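Local coordinates for protein leucine aminopeptidase (Legionella pneumophila, PDB 5GNE) that probably removes N-terminal residues from peptides as a zinc-dependent aminopeptidase of peptidase family M28, at residues A[201-206]-A[338-343]. Sequence-based numbering, arbitrary orientation.
Sequences GADDDS and DDNPYV. With ZN (zinc ion), chain D.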
ATOM      1  N   GLY A 201     -14.503  -4.912   1.549  1.00 66.42           N
ATOM      2  CA  GLY A 201     -13.159  -4.643   1.070  1.00 58.21           C
ATOM      3  C   GLY A 201     -12.239  -5.784   1.433  1.00 61.11           C
ATOM      4  O   GLY A 201     -11.107  -5.575   1.863  1.00 62.09           O
ATOM      5  N   ALA A 202     -12.737  -7.002   1.257  1.00 52.42           N
ATOM      6  CA  ALA A 202     -11.997  -8.171   1.668  1.00 53.40           C
ATOM      7  C   ALA A 202     -10.667  -8.301   0.927  1.00 55.41           C
ATOM      8  O   ALA A 202      -9.612  -8.266   1.553  1.00 63.65           O
ATOM      9  CB  ALA A 202     -12.833  -9.407   1.466  1.00 52.80           C
ATOM     10  N   ASP A 203     -10.713  -8.477  -0.391  1.00 57.47           N
ATOM     11  CA  ASP A 203      -9.480  -8.507  -1.172  1.00 46.98           C
ATOM     12  C   ASP A 203      -8.865  -7.114  -1.242  1.00 50.47           C
ATOM     13  O   ASP A 203      -7.665  -6.968  -1.105  1.00 49.32           O
ATOM     14  CB  ASP A 203      -9.722  -8.996  -2.587  1.00 44.99           C
ATOM     15  CG  ASP A 203      -8.434  -9.242  -3.344  1.00 51.16           C
ATOM     16  OD1 ASP A 203      -7.479  -9.720  -2.695  1.00 60.43           O
ATOM     17  OD2 ASP A 203      -8.361  -8.968  -4.574  1.00 54.50           O
ATOM     18  N   ASP A 204      -9.688  -6.085  -1.445  1.00 59.97           N
ATOM     19  CA  ASP A 204      -9.157  -4.732  -1.504  1.00 53.70           C
ATOM     20  C   ASP A 204      -8.793  -4.286  -0.115  1.00 65.79           C
ATOM     21  O   ASP A 204      -9.476  -3.511   0.550  1.00 59.08           O
ATOM     22  CB  ASP A 204     -10.076  -3.735  -2.165  1.00 60.67           C
ATOM     23  CG  ASP A 204      -9.291  -2.612  -2.791  1.00 58.41           C
ATOM     24  OD1 ASP A 204      -8.099  -2.512  -2.455  1.00 77.25           O
ATOM     25  OD2 ASP A 204      -9.816  -1.833  -3.606  1.00 62.59           O
ATOM     26  N   ASP A 205      -7.739  -4.988   0.273  1.00 73.57           N
ATOM     27  CA  ASP A 205      -6.776  -4.825   1.321  1.00 53.00           C
ATOM     28  C   ASP A 205      -7.064  -5.052   2.759  1.00 53.26           C
ATOM     29  O   ASP A 205      -6.234  -4.714   3.599  1.00 65.22           O
ATOM     30  CB  ASP A 205      -6.079  -3.510   1.128  1.00 56.37           C
ATOM     31  CG  ASP A 205      -4.687  -3.753   0.610  1.00 53.32           C
ATOM     32  OD1 ASP A 205      -4.490  -4.909   0.148  1.00 40.82           O
ATOM     33  OD2 ASP A 205      -3.808  -2.886   0.708  1.00 59.69           O
ATOM     34  N   SER A 206      -8.158  -5.727   3.057  1.00 47.04           N
ATOM     35  CA  SER A 206      -8.111  -6.496   4.283  1.00 42.20           C
ATOM     36  C   SER A 206      -6.968  -7.498   4.077  1.00 44.84           C
ATOM     37  O   SER A 206      -6.097  -7.665   4.939  1.00 39.86           O
ATOM     38  CB  SER A 206      -9.415  -7.237   4.553  1.00 46.67           C
ATOM     39  OG  SER A 206      -9.344  -7.884   5.808  1.00 50.58           O
ATOM     40  N   ASP A 338      -7.290 -10.652 -16.044  1.00102.58           N
ATOM     41  CA  ASP A 338      -8.214 -11.481 -15.297  1.00 95.93           C
ATOM     42  C   ASP A 338      -8.149 -10.970 -13.851  1.00 91.63           C
ATOM     43  O   ASP A 338      -7.314 -11.394 -13.043  1.00 77.24           O
ATOM     44  CB  ASP A 338      -7.894 -12.959 -15.415  1.00 97.04           C
ATOM     45  CG  ASP A 338      -9.133 -13.822 -15.234  1.00105.43           C
ATOM     46  OD1 ASP A 338     -10.242 -13.321 -15.552  1.00112.11           O
ATOM     47  OD2 ASP A 338      -9.010 -15.009 -14.858  1.00108.71           O
ATOM     48  N   ASP A 339      -9.066 -10.042 -13.569  1.00 97.17           N
ATOM     49  CA  ASP A 339      -9.127  -9.210 -12.369  1.00 92.26           C
ATOM     50  C   ASP A 339      -9.940  -9.760 -11.238  1.00 94.27           C
ATOM     51  O   ASP A 339     -10.534 -10.829 -11.325  1.00104.66           O
ATOM     52  CB  ASP A 339      -9.777  -7.866 -12.700  1.00102.26           C
ATOM     53  CG  ASP A 339      -8.903  -6.984 -13.518  1.00114.98           C
ATOM     54  OD1 ASP A 339      -7.688  -7.252 -13.549  1.00120.27           O
ATOM     55  OD2 ASP A 339      -9.437  -6.054 -14.165  1.00117.09           O
ATOM     56  N   ASN A 340      -9.928  -9.009 -10.146  1.00 86.14           N
ATOM     57  CA  ASN A 340     -10.951  -9.150  -9.137  1.00 72.34           C
ATOM     58  C   ASN A 340     -12.108  -8.242  -9.573  1.00 72.95           C
ATOM     59  O   ASN A 340     -12.027  -7.031  -9.430  1.00 74.91           O
ATOM     60  CB  ASN A 340     -10.416  -8.786  -7.759  1.00 69.87           C
ATOM     61  CG  ASN A 340     -11.430  -9.008  -6.664  1.00 75.70           C
ATOM     62  OD1 ASN A 340     -12.630  -9.125  -6.913  1.00 87.38           O
ATOM     63  ND2 ASN A 340     -10.947  -9.126  -5.445  1.00 74.45           N
ATOM     64  N   PRO A 341     -13.185  -8.826 -10.123  1.00 77.84           N
ATOM     65  CA  PRO A 341     -14.324  -8.009 -10.563  1.00 65.99           C
ATOM     66  C   PRO A 341     -15.115  -7.419  -9.407  1.00 67.05           C
ATOM     67  O   PRO A 341     -15.977  -6.583  -9.647  1.00 72.21           O
ATOM     68  CB  PRO A 341     -15.188  -9.003 -11.345  1.00 69.75           C
ATOM     69  CG  PRO A 341     -14.900 -10.322 -10.695  1.00 73.03           C
ATOM     70  CD  PRO A 341     -13.433 -10.270 -10.318  1.00 73.15           C
ATOM     71  N   TYR A 342     -14.829  -7.835  -8.177  1.00 68.26           N
ATOM     72  CA  TYR A 342     -15.652  -7.420  -7.046  1.00 67.13           C
ATOM     73  C   TYR A 342     -15.105  -6.234  -6.245  1.00 64.75           C
ATOM     74  O   TYR A 342     -15.817  -5.699  -5.389  1.00 63.90           O
ATOM     75  CB  TYR A 342     -15.859  -8.597  -6.087  1.00 69.47           C
ATOM     76  CG  TYR A 342     -16.263  -9.908  -6.735  1.00 82.74           C
ATOM     77  CD1 TYR A 342     -17.582 -10.156  -7.102  1.00 90.84           C
ATOM     78  CD2 TYR A 342     -15.330 -10.915  -6.943  1.00 85.49           C
ATOM     79  CE1 TYR A 342     -17.953 -11.372  -7.680  1.00 88.72           C
ATOM     80  CE2 TYR A 342     -15.689 -12.123  -7.518  1.00 87.86           C
ATOM     81  CZ  TYR A 342     -17.002 -12.351  -7.887  1.00 87.69           C
ATOM     82  OH  TYR A 342     -17.350 -13.566  -8.451  1.00 92.26           O
ATOM     83  N   VAL A 343     -13.868  -5.809  -6.515  1.00 59.32           N
ATOM     84  CA  VAL A 343     -13.282  -4.707  -5.749  1.00 59.97           C
ATOM     85  C   VAL A 343     -14.134  -3.445  -5.846  1.00 60.78           C
ATOM     86  O   VAL A 343     -14.708  -3.155  -6.884  1.00 57.82           O
ATOM     87  CB  VAL A 343     -11.834  -4.396  -6.196  1.00 58.35           C
ATOM     88  CG1 VAL A 343     -10.909  -5.559  -5.826  1.00 53.65           C
ATOM     89  CG2 VAL A 343     -11.781  -4.108  -7.697  1.00 47.20           C
TER
HETATM   90 ZN    ZN D 402      -6.278  -1.311  -3.009  1.00 86.19          ZN
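Asn340 and Asp203 meet through a single hydrogen bond, a worked example of how a loop can be tied to the helix start that supplies a zinc ligand. ND2 of Asn340 donates a hydrogen bond to OD2 of Asp203 over 2.7 Å, nearly straight at 165°. The acceptor lies in the amide plane, whereas the donor reaches OD2 on its anti side and somewhat out of the carboxylate plane. The two side chains point antiparallel as they pass, their flat groups turned by 25°. With CG of Asn340 anti to the backbone N (chi1 -176°), the amide extends toward the helix start. OD1 of Asn340 accepts a hydrogen bond from the backbone N of Tyr342 at 2.8 Å, an Asx turn on the type I turn from Asn340 to Val343, and this fixes which end of the amide faces Asp203.

Beside this polar link, Val343 makes looser van der Waals contacts with Asp204. Its CB lies 4.2 Å from OD2 of Asp204, and its CG1 4.2 Å from CB of the same aspartate; Val343 lies roughly perpendicular to Asp204.

OD1 of Asp204 binds one zinc ion together with His191 and Asp266, and Asp204 is also a ligand of a second zinc, shared with Glu239 and His344, the residue following Val343. The carboxylate of Asp348 accepts hydrogen bonds from the backbone N of both Asp203 and Asp204, while OD1 of Asp203 is bonded to the backbone N of Gly269.

Asn340 thus grips the neighbour of a zinc ligand, touching no metal ligand through this bond: partners at both oxygens restrain the buried carboxylate of Asp203, and the loop leading to His344 is tied to the helix start carrying the bridging Asp204, probably helping to keep ligands of the M28 two-zinc centre in place.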